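Side-chain contacts in glycerol dehydratase (Clostridium butyricum, PDB 1R9D), which probably removes water from glycerol as a B12-independent dehydratase of the glycyl-radical family: residues A286-D289 / Q290-Y293; R379-N382 / K383-D386; L389-A392 / A393-T396; I758-A762 / G763-Q767. One frame throughout, in Å; residues are numbered along the deposited sequence.

Overall arrangement
Four short-range contacts, met in series from the N terminus, show how an enzyme of the glycyl-radical family builds its frame locally; none nests in or crosses another. Contact 1 opens helix 288-298. Contact 2 closes the tight turn that leaves strand 375-380, and its Arg-379 packs against Arg-287 of contact 1. Contact 3 follows directly in helix 386-397, the connection to strand 404-407 in a beta-alpha-beta unit; Ile-380 of contact 2 and Leu-389 of contact 3 touch through their CD1 atoms. Contact 4, far along the chain, closes the hairpin of strands 758-760 and 765-767. It lies deeper, with its nearest atoms about 9 Å from contact 3.

Contact 1 of 4, residues A286-D289 / Q290-Y293; sequences ARFD and QYMY
Three donors converge on Asp-289 OD2: Gln-290 NE2 makes a weak bond to it at 3.0 Å, and Ser-359 OG and Gly-345 N complete the set. The cluster lies in the first turn of helix 288-298, with Arg-287 at the N-cap position and at the centre of an inverse gamma turn. Gln-290 N donates to Arg-287 O over 2.9 Å from above the carbonyl plane, whereas Tyr-291 N adds a weak second bond to the same oxygen. A bend at chi2 (-56°) folds the Gln-290 chain back, setting its amide beside the Asp-289 carboxylate, planes 80° apart; NE2 also donates to Ala-354 O. With CG anti to its carbonyl carbon (chi1 -59°), Gln-290 lays CG over one face of the Arg-287 guanidinium, 3.6 Å from NE, while that arginine reaches Asp-427 and the carbonyls of Gly-345 and Gln-347.

Elsewhere on the turn, Tyr-291 covers Phe-288 CA with its ring face, 3.8 Å from the centroid; its OH is tied to Pro-285 O. Helix 260-277 packs against Tyr-291 and Met-292. The Phe-288 ring carries Met-292 CG almost squarely over its centre, 3.4 Å from the centroid, with Met-292 SD displaced obliquely in a Met-aromatic contact.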
loop_
_atom_site.group_PDB
_atom_site.type_symbol
_atom_site.label_atom_id
_atom_site.label_comp_id
_atom_site.label_asym_id
_atom_site.label_seq_id
_atom_site.Cartn_x
_atom_site.Cartn_y
_atom_site.Cartn_z
ATOM N N ALA A 286 -15.068 21.628 -19.229
ATOM C CA ALA A 286 -14.402 22.915 -19.032
ATOM C C ALA A 286 -14.368 23.785 -20.293
ATOM O O ALA A 286 -15.405 23.989 -20.921
ATOM C CB ALA A 286 -12.991 22.702 -18.490
ATOM N N ARG A 287 -13.189 24.280 -20.672
ATOM C CA ARG A 287 -13.070 25.185 -21.822
ATOM C C ARG A 287 -13.199 24.559 -23.209
ATOM O O ARG A 287 -12.298 24.667 -24.046
ATOM C CB ARG A 287 -11.758 25.972 -21.735
ATOM C CG ARG A 287 -11.534 26.651 -20.391
ATOM C CD ARG A 287 -10.465 27.727 -20.479
ATOM N NE ARG A 287 -10.972 28.976 -21.055
ATOM C CZ ARG A 287 -10.220 30.050 -21.283
ATOM N NH1 ARG A 287 -8.927 30.025 -20.993
ATOM N NH2 ARG A 287 -10.762 31.161 -21.777
ATOM N N PHE A 288 -14.347 23.937 -23.444
ATOM C CA PHE A 288 -14.674 23.269 -24.701
ATOM C C PHE A 288 -14.418 24.167 -25.915
ATOM O O PHE A 288 -13.865 23.722 -26.924
ATOM C CB PHE A 288 -16.150 22.860 -24.656
ATOM C CG PHE A 288 -16.601 22.013 -25.816
ATOM C CD1 PHE A 288 -16.370 20.640 -25.827
ATOM C CD2 PHE A 288 -17.324 22.582 -26.863
ATOM C CE1 PHE A 288 -16.862 19.841 -26.868
ATOM C CE2 PHE A 288 -17.818 21.795 -27.905
ATOM C CZ PHE A 288 -17.589 20.422 -27.905
ATOM N N ASP A 289 -14.813 25.431 -25.816
ATOM C CA ASP A 289 -14.634 26.359 -26.923
ATOM C C ASP A 289 -13.170 26.614 -27.265
ATOM O O ASP A 289 -12.837 26.901 -28.414
ATOM C CB ASP A 289 -15.362 27.683 -26.634
ATOM C CG ASP A 289 -14.748 28.469 -25.477
ATOM O OD1 ASP A 289 -14.154 27.853 -24.566
ATOM O OD2 ASP A 289 -14.890 29.710 -25.476
ATOM N N GLN A 290 -12.290 26.487 -26.282
ATOM C CA GLN A 290 -10.876 26.721 -26.525
ATOM C C GLN A 290 -10.154 25.560 -27.210
ATOM O O GLN A 290 -9.347 25.790 -28.112
ATOM C CB GLN A 290 -10.177 27.076 -25.213
ATOM C CG GLN A 290 -10.760 28.325 -24.550
ATOM C CD GLN A 290 -10.736 29.536 -25.470
ATOM O OE1 GLN A 290 -9.689 29.900 -26.002
ATOM N NE2 GLN A 290 -11.895 30.167 -25.661
ATOM N N TYR A 291 -10.425 24.324 -26.803
ATOM C CA TYR A 291 -9.744 23.203 -27.450
ATOM C C TYR A 291 -10.471 22.641 -28.670
ATOM O O TYR A 291 -9.881 21.907 -29.460
ATOM C CB TYR A 291 -9.420 22.079 -26.441
ATOM C CG TYR A 291 -10.571 21.512 -25.634
ATOM C CD1 TYR A 291 -11.512 20.658 -26.211
ATOM C CD2 TYR A 291 -10.696 21.800 -24.272
ATOM C CE1 TYR A 291 -12.548 20.101 -25.451
ATOM C CE2 TYR A 291 -11.728 21.253 -23.505
ATOM C CZ TYR A 291 -12.650 20.407 -24.099
ATOM O OH TYR A 291 -13.673 19.877 -23.344
ATOM N N MET A 292 -11.741 22.994 -28.846
ATOM C CA MET A 292 -12.485 22.498 -30.003
ATOM C C MET A 292 -12.438 23.461 -31.185
ATOM O O MET A 292 -12.557 23.038 -32.337
ATOM C CB MET A 292 -13.950 22.231 -29.643
ATOM C CG MET A 292 -14.176 21.079 -28.677
ATOM S SD MET A 292 -13.534 19.490 -29.278
ATOM C CE MET A 292 -14.863 18.968 -30.398
ATOM N N TYR A 293 -12.251 24.749 -30.909
ATOM C CA TYR A 293 -12.223 25.749 -31.974
ATOM C C TYR A 293 -11.193 25.494 -33.080
ATOM O O TYR A 293 -11.500 25.650 -34.265
ATOM C CB TYR A 293 -12.011 27.151 -31.389
ATOM C CG TYR A 293 -11.937 28.228 -32.450
ATOM C CD1 TYR A 293 -13.056 28.561 -33.212
ATOM C CD2 TYR A 293 -10.738 28.880 -32.721
ATOM C CE1 TYR A 293 -12.978 29.517 -34.222
ATOM C CE2 TYR A 293 -10.647 29.833 -33.728
ATOM C CZ TYR A 293 -11.769 30.147 -34.476
ATOM O OH TYR A 293 -11.673 31.078 -35.485
#

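Contact 2 of 4, residues R379-N382 / K383-D386; sequences RIWN and KTPD
One face of the Trp-381 indole is covered by the chain that follows it: Lys-383 CB sits over the six-membered ring, 3.5 Å from its centroid, and the backbone N atoms of Lys-383 and Thr-384 lie over the same face, nearer the rim. At the edge, in the ring plane, is a water. The indole folds over the turn because its CG stands between the backbone N and the carbonyl carbon (chi1 69°). Lys-383 continues along the ring, its CD coming within 3.5 Å of Trp-381 CH2 before the chain bends away.

Beneath the ring is a type I beta turn from Trp-381 to Thr-384, closed by Thr-384 N donating to Trp-381 O at 3.1 Å. The Thr-384 hydroxyl ties the same two residues a second time: Trp-381 N donates to Thr-384 OG1 over 2.8 Å in a nearly straight bond (173°). The edge water also meets Thr-384 OG1, at 2.6 Å, and donates to Arg-379 O, so the hydroxyl and the water take up Trp-381 N and Arg-379 O at the end of strand 375-380. Thr-384 CG2 meets Ile-380 CD1 at 4.0 Å.

Outside the turn, Trp-381 NE1 is held by Asp-353 and Asn-382 N by Glu-409 of helix 408-417. The turn carries the chain from strand 375-380, which lies between strands 341-344 and 404-407, to the start of helix 386-397, alongside helix 408-417.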
loop_
_atom_site.group_PDB
_atom_site.type_symbol
_atom_site.label_atom_id
_atom_site.label_comp_id
_atom_site.label_asym_id
_atom_site.label_seq_id
_atom_site.Cartn_x
_atom_site.Cartn_y
_atom_site.Cartn_z
ATOM N N ARG A 379 -17.371 32.757 -18.740
ATOM C CA ARG A 379 -16.412 33.514 -17.944
ATOM C C ARG A 379 -16.588 34.971 -18.341
ATOM O O ARG A 379 -16.800 35.275 -19.514
ATOM C CB ARG A 379 -14.982 33.053 -18.237
ATOM C CG ARG A 379 -14.594 31.778 -17.509
ATOM C CD ARG A 379 -13.192 31.315 -17.876
ATOM N NE ARG A 379 -12.218 32.397 -17.767
ATOM C CZ ARG A 379 -10.909 32.236 -17.909
ATOM N NH1 ARG A 379 -10.414 31.029 -18.157
ATOM N NH2 ARG A 379 -10.094 33.285 -17.825
ATOM N N ILE A 380 -16.506 35.866 -17.362
ATOM C CA ILE A 380 -16.665 37.295 -17.599
ATOM C C ILE A 380 -15.462 38.024 -17.010
ATOM O O ILE A 380 -15.008 37.683 -15.925
ATOM C CB ILE A 380 -17.946 37.828 -16.897
ATOM C CG1 ILE A 380 -19.187 37.119 -17.453
ATOM C CG2 ILE A 380 -18.056 39.340 -17.059
ATOM C CD1 ILE A 380 -19.436 37.364 -18.933
ATOM N N TRP A 381 -14.926 38.997 -17.738
ATOM C CA TRP A 381 -13.807 39.774 -17.226
ATOM C C TRP A 381 -13.933 41.223 -17.688
ATOM O O TRP A 381 -14.880 41.565 -18.398
ATOM C CB TRP A 381 -12.456 39.159 -17.634
ATOM C CG TRP A 381 -12.097 39.227 -19.083
ATOM C CD1 TRP A 381 -12.751 38.637 -20.130
ATOM C CD2 TRP A 381 -10.938 39.860 -19.638
ATOM N NE1 TRP A 381 -12.063 38.859 -21.305
ATOM C CE2 TRP A 381 -10.946 39.607 -21.028
ATOM C CE3 TRP A 381 -9.890 40.613 -19.092
ATOM C CZ2 TRP A 381 -9.945 40.082 -21.882
ATOM C CZ3 TRP A 381 -8.891 41.086 -19.941
ATOM C CH2 TRP A 381 -8.928 40.817 -21.322
ATOM N N ASN A 382 -13.005 42.081 -17.274
ATOM C CA ASN A 382 -13.084 43.495 -17.639
ATOM C C ASN A 382 -13.244 43.786 -19.129
ATOM O O ASN A 382 -13.920 44.748 -19.501
ATOM C CB ASN A 382 -11.866 44.264 -17.108
ATOM C CG ASN A 382 -11.966 44.571 -15.620
ATOM O OD1 ASN A 382 -11.189 45.371 -15.085
ATOM N ND2 ASN A 382 -12.913 43.936 -14.944
ATOM N N LYS A 383 -12.636 42.962 -19.978
ATOM C CA LYS A 383 -12.713 43.182 -21.414
ATOM C C LYS A 383 -13.632 42.242 -22.189
ATOM O O LYS A 383 -13.455 42.051 -23.391
ATOM C CB LYS A 383 -11.308 43.147 -22.023
ATOM C CG LYS A 383 -10.411 44.294 -21.560
ATOM C CD LYS A 383 -9.039 44.220 -22.211
ATOM C CE LYS A 383 -8.688 45.531 -22.893
ATOM N NZ LYS A 383 -9.660 45.895 -23.966
ATOM N N THR A 384 -14.609 41.655 -21.508
ATOM C CA THR A 384 -15.566 40.774 -22.176
ATOM C C THR A 384 -16.288 41.598 -23.241
ATOM O O THR A 384 -16.757 42.698 -22.958
ATOM C CB THR A 384 -16.620 40.242 -21.182
ATOM O OG1 THR A 384 -15.988 39.357 -20.251
ATOM C CG2 THR A 384 -17.743 39.510 -21.918
ATOM N N PRO A 385 -16.374 41.086 -24.480
ATOM C CA PRO A 385 -17.061 41.836 -25.541
ATOM C C PRO A 385 -18.527 42.034 -25.161
ATOM O O PRO A 385 -19.161 41.112 -24.649
ATOM C CB PRO A 385 -16.910 40.930 -26.763
ATOM C CG PRO A 385 -15.642 40.172 -26.482
ATOM C CD PRO A 385 -15.777 39.848 -25.011
ATOM N N ASP A 386 -19.070 43.224 -25.404
ATOM C CA ASP A 386 -20.465 43.489 -25.062
ATOM C C ASP A 386 -21.417 42.497 -25.718
ATOM O O ASP A 386 -22.363 42.026 -25.089
ATOM C CB ASP A 386 -20.873 44.910 -25.469
ATOM C CG ASP A 386 -20.131 45.980 -24.690
ATOM O OD1 ASP A 386 -19.846 45.761 -23.493
ATOM O OD2 ASP A 386 -19.843 47.048 -25.273
HETATM O O HOH W 1 -15.724 36.947 -21.181
#

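Contact 3 of 4, residues L389-A392 / A393-T396; sequences LLRA and AELT
Leu-389 receives Ala-393 N at its carbonyl oxygen over 2.9 Å, the first of four successive i to i+4 bonds in this stretch of helix 386-397, while its own side chain packs on Tyr-405 and helix 712-728. Leu-390 O takes Glu-394 N in the same way, and Ala-393 CB lies 3.3 Å from Leu-390 O.

Arg-391 adds a side-chain link to the backbone ladder. With CG opposite the backbone N (chi1 -171°) and a bend at chi2, its chain turns along the helix toward Glu-394, one turn on, and NH1 forms a salt bridge with Glu-394 OE2 at 2.9 Å. The oxygen lies at the guanidinium edge, within that plane, but the nitrogen approaches from above the carboxylate plane; the two flat groups are turned 70° against each other. Arg-391 CD also comes within 3.5 Å of Glu-394 OE2. Ala-392 completes the run, its carbonyl oxygen accepting Thr-396 N at 3.0 Å.

The charged pair is shared with its surroundings: Arg-391 NH2 has a second salt bridge to Glu-364, and Gly-5 binds Arg-391 NH1 through its O and Glu-394 OE1 through its N. The arginine, with the Gly-5 N-H on OE1, would be expected to favour the ionised form of the buried Glu-394, although Glu-364 shares its charge, while the pair fastens the N-terminal segment to the helix.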
loop_
_atom_site.group_PDB
_atom_site.type_symbol
_atom_site.label_atom_id
_atom_site.label_comp_id
_atom_site.label_asym_id
_atom_site.label_seq_id
_atom_site.Cartn_x
_atom_site.Cartn_y
_atom_site.Cartn_z
ATOM N N LEU A 389 -21.605 39.156 -23.657
ATOM C CA LEU A 389 -22.395 39.242 -22.443
ATOM C C LEU A 389 -23.881 39.360 -22.783
ATOM O O LEU A 389 -24.726 38.776 -22.108
ATOM C CB LEU A 389 -21.945 40.443 -21.596
ATOM C CG LEU A 389 -22.705 40.661 -20.283
ATOM C CD1 LEU A 389 -22.714 39.380 -19.462
ATOM C CD2 LEU A 389 -22.053 41.792 -19.503
ATOM N N LEU A 390 -24.203 40.111 -23.833
ATOM C CA LEU A 390 -25.600 40.273 -24.225
ATOM C C LEU A 390 -26.182 38.960 -24.737
ATOM O O LEU A 390 -27.345 38.649 -24.483
ATOM C CB LEU A 390 -25.734 41.369 -25.283
ATOM C CG LEU A 390 -25.554 42.790 -24.732
ATOM C CD1 LEU A 390 -25.583 43.805 -25.868
ATOM C CD2 LEU A 390 -26.666 43.084 -23.720
ATOM N N ARG A 391 -25.372 38.184 -25.449
ATOM C CA ARG A 391 -25.840 36.903 -25.960
ATOM C C ARG A 391 -26.095 35.965 -24.785
ATOM O O ARG A 391 -27.048 35.191 -24.795
ATOM C CB ARG A 391 -24.807 36.285 -26.906
ATOM C CG ARG A 391 -25.315 35.057 -27.659
ATOM C CD ARG A 391 -26.522 35.403 -28.529
ATOM N NE ARG A 391 -26.867 34.318 -29.447
ATOM C CZ ARG A 391 -27.929 34.326 -30.249
ATOM N NH1 ARG A 391 -28.760 35.362 -30.249
ATOM N NH2 ARG A 391 -28.152 33.305 -31.067
ATOM N N ALA A 392 -25.238 36.032 -23.769
ATOM C CA ALA A 392 -25.418 35.190 -22.593
ATOM C C ALA A 392 -26.724 35.601 -21.914
ATOM O O ALA A 392 -27.489 34.754 -21.443
ATOM C CB ALA A 392 -24.238 35.354 -21.634
ATOM N N ALA A 393 -26.976 36.907 -21.869
ATOM C CA ALA A 393 -28.200 37.423 -21.264
ATOM C C ALA A 393 -29.424 36.900 -22.016
ATOM O O ALA A 393 -30.440 36.595 -21.402
ATOM C CB ALA A 393 -28.191 38.949 -21.267
ATOM N N GLU A 394 -29.326 36.807 -23.342
ATOM C CA GLU A 394 -30.427 36.288 -24.155
ATOM C C GLU A 394 -30.729 34.849 -23.756
ATOM O O GLU A 394 -31.889 34.427 -23.724
ATOM C CB GLU A 394 -30.078 36.289 -25.647
ATOM C CG GLU A 394 -30.198 37.607 -26.368
ATOM C CD GLU A 394 -30.295 37.413 -27.876
ATOM O OE1 GLU A 394 -31.384 37.033 -28.366
ATOM O OE2 GLU A 394 -29.279 37.624 -28.569
ATOM N N LEU A 395 -29.678 34.081 -23.483
ATOM C CA LEU A 395 -29.852 32.694 -23.079
ATOM C C LEU A 395 -30.555 32.639 -21.728
ATOM O O LEU A 395 -31.468 31.841 -21.525
ATOM C CB LEU A 395 -28.499 31.985 -22.988
ATOM C CG LEU A 395 -28.522 30.550 -22.448
ATOM C CD1 LEU A 395 -29.438 29.669 -23.299
ATOM C CD2 LEU A 395 -27.109 29.999 -22.445
ATOM N N THR A 396 -30.134 33.492 -20.801
ATOM C CA THR A 396 -30.760 33.523 -19.482
ATOM C C THR A 396 -32.266 33.778 -19.610
ATOM O O THR A 396 -33.064 33.218 -18.864
ATOM C CB THR A 396 -30.148 34.635 -18.597
ATOM O OG1 THR A 396 -28.772 34.333 -18.333
ATOM C CG2 THR A 396 -30.896 34.744 -17.283
#

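Contact 4 of 4, residues I758-A762 / G763-Q767; sequences IVRVA and GYSAQ
Strands 758-760 and 765-767 form an antiparallel beta hairpin, their axes at 146°, with Val-759 and Ala-766 as the hydrogen-bonded pair and Val-761 N reaching Tyr-764 O at 2.9 Å to close the connecting loop. Val-759 O accepts Ala-766 N over 2.7 Å, and Val-759 N donates back to Ala-766 O.

On the face shared with Ile-758 and Ser-765, the Arg-760 chain bends at chi2 and reaches over the connecting loop. Its NH1 meets Ser-765 OG at 3.1 Å, exactly in the guanidinium plane and nearly straight at 168°; Leu-400 O is another partner of that hydroxyl. One guanidinium face lies on the peptide linking Gly-763 and Tyr-764, with Tyr-764 N over its centre. A water joins the same region, donating to Gly-763 O and weakly bound by Arg-760 NH2.

Tyr-764 swings the other way: its ring takes Val-761 CB over one face, 3.9 Å from the centroid, while Ala-762 O lies near the ring plane, 3.3 Å from Tyr-764 CD2. Tyr-764 OH is hydrogen-bonded to Gly-334 O, and Tyr-339 meets the ring edge-to-face. Gly-763, whose N is held by Gln-735, sits at the bend at a positive phi of 88°, where a CB would run into Ala-762 O.

The run Arg-Val-Ala-Gly-Tyr belongs to the glycine-radical signature of the pyruvate formate-lyase family. Gly-763 is its predicted radical site, unmodified here, in the buried connecting loop of the hairpin, where the Tyr-764 side chain lies about 6 Å from bound glycerol.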
loop_
_atom_site.group_PDB
_atom_site.type_symbol
_atom_site.label_atom_id
_atom_site.label_comp_id
_atom_site.label_asym_id
_atom_site.label_seq_id
_atom_site.Cartn_x
_atom_site.Cartn_y
_atom_site.Cartn_z
ATOM N N ILE A 758 -37.412 22.754 -17.463
ATOM C CA ILE A 758 -36.103 22.773 -16.812
ATOM C C ILE A 758 -36.038 23.920 -15.811
ATOM O O ILE A 758 -36.561 25.003 -16.072
ATOM C CB ILE A 758 -34.960 22.990 -17.827
ATOM C CG1 ILE A 758 -35.055 21.967 -18.962
ATOM C CG2 ILE A 758 -33.606 22.867 -17.117
ATOM C CD1 ILE A 758 -34.943 20.528 -18.499
ATOM N N VAL A 759 -35.389 23.683 -14.674
ATOM C CA VAL A 759 -35.253 24.712 -13.648
ATOM C C VAL A 759 -33.859 24.677 -13.021
ATOM O O VAL A 759 -33.210 23.634 -12.974
ATOM C CB VAL A 759 -36.293 24.525 -12.521
ATOM C CG1 VAL A 759 -36.034 23.224 -11.784
ATOM C CG2 VAL A 759 -36.234 25.693 -11.556
ATOM N N ARG A 760 -33.408 25.827 -12.538
ATOM C CA ARG A 760 -32.102 25.920 -11.900
ATOM C C ARG A 760 -32.240 25.574 -10.422
ATOM O O ARG A 760 -33.090 26.138 -9.727
ATOM C CB ARG A 760 -31.560 27.345 -12.023
ATOM C CG ARG A 760 -30.096 27.475 -11.686
ATOM C CD ARG A 760 -29.277 26.693 -12.693
ATOM N NE ARG A 760 -27.852 26.915 -12.529
ATOM C CZ ARG A 760 -26.923 26.400 -13.325
ATOM N NH1 ARG A 760 -27.272 25.626 -14.346
ATOM N NH2 ARG A 760 -25.646 26.669 -13.106
ATOM N N VAL A 761 -31.419 24.646 -9.944
ATOM C CA VAL A 761 -31.442 24.272 -8.539
ATOM C C VAL A 761 -30.339 25.092 -7.856
ATOM O O VAL A 761 -30.620 26.129 -7.256
ATOM C CB VAL A 761 -31.191 22.753 -8.353
ATOM C CG1 VAL A 761 -31.277 22.388 -6.881
ATOM C CG2 VAL A 761 -32.229 21.954 -9.140
ATOM N N ALA A 762 -29.089 24.646 -7.967
ATOM C CA ALA A 762 -27.962 25.373 -7.375
ATOM C C ALA A 762 -26.655 24.934 -8.025
ATOM O O ALA A 762 -26.055 23.945 -7.613
ATOM C CB ALA A 762 -27.910 25.130 -5.865
ATOM N N GLY A 763 -26.215 25.671 -9.042
ATOM C CA GLY A 763 -24.987 25.317 -9.730
ATOM C C GLY A 763 -25.264 24.333 -10.852
ATOM O O GLY A 763 -24.355 23.922 -11.582
ATOM N N TYR A 764 -26.531 23.956 -10.991
ATOM C CA TYR A 764 -26.943 23.022 -12.031
ATOM C C TYR A 764 -28.435 23.156 -12.261
ATOM O O TYR A 764 -29.168 23.618 -11.385
ATOM C CB TYR A 764 -26.629 21.575 -11.627
ATOM C CG TYR A 764 -27.493 20.995 -10.513
ATOM C CD1 TYR A 764 -28.475 20.032 -10.787
ATOM C CD2 TYR A 764 -27.295 21.364 -9.185
ATOM C CE1 TYR A 764 -29.222 19.449 -9.755
ATOM C CE2 TYR A 764 -28.039 20.792 -8.152
ATOM C CZ TYR A 764 -28.996 19.832 -8.443
ATOM O OH TYR A 764 -29.693 19.240 -7.413
ATOM N N SER A 765 -28.876 22.749 -13.445
ATOM C CA SER A 765 -30.287 22.793 -13.789
ATOM C C SER A 765 -30.814 21.364 -13.753
ATOM O O SER A 765 -30.035 20.407 -13.779
ATOM C CB SER A 765 -30.477 23.402 -15.178
ATOM O OG SER A 765 -30.097 24.773 -15.185
ATOM N N ALA A 766 -32.131 21.210 -13.674
ATOM C CA ALA A 766 -32.710 19.878 -13.628
ATOM C C ALA A 766 -34.110 19.851 -14.200
ATOM O O ALA A 766 -34.761 20.886 -14.335
ATOM C CB ALA A 766 -32.747 19.372 -12.189
ATOM N N GLN A 767 -34.554 18.649 -14.550
ATOM C CA GLN A 767 -35.900 18.447 -15.055
ATOM C C GLN A 767 -36.745 18.584 -13.795
ATOM O O GLN A 767 -36.674 17.747 -12.889
ATOM C CB GLN A 767 -36.025 17.040 -15.644
ATOM C CG GLN A 767 -37.436 16.621 -16.012
ATOM C CD GLN A 767 -37.485 15.197 -16.541
ATOM O OE1 GLN A 767 -36.790 14.314 -16.033
ATOM N NE2 GLN A 767 -38.315 14.963 -17.554
HETATM O O HOH W 2 -22.887 25.851 -13.114
#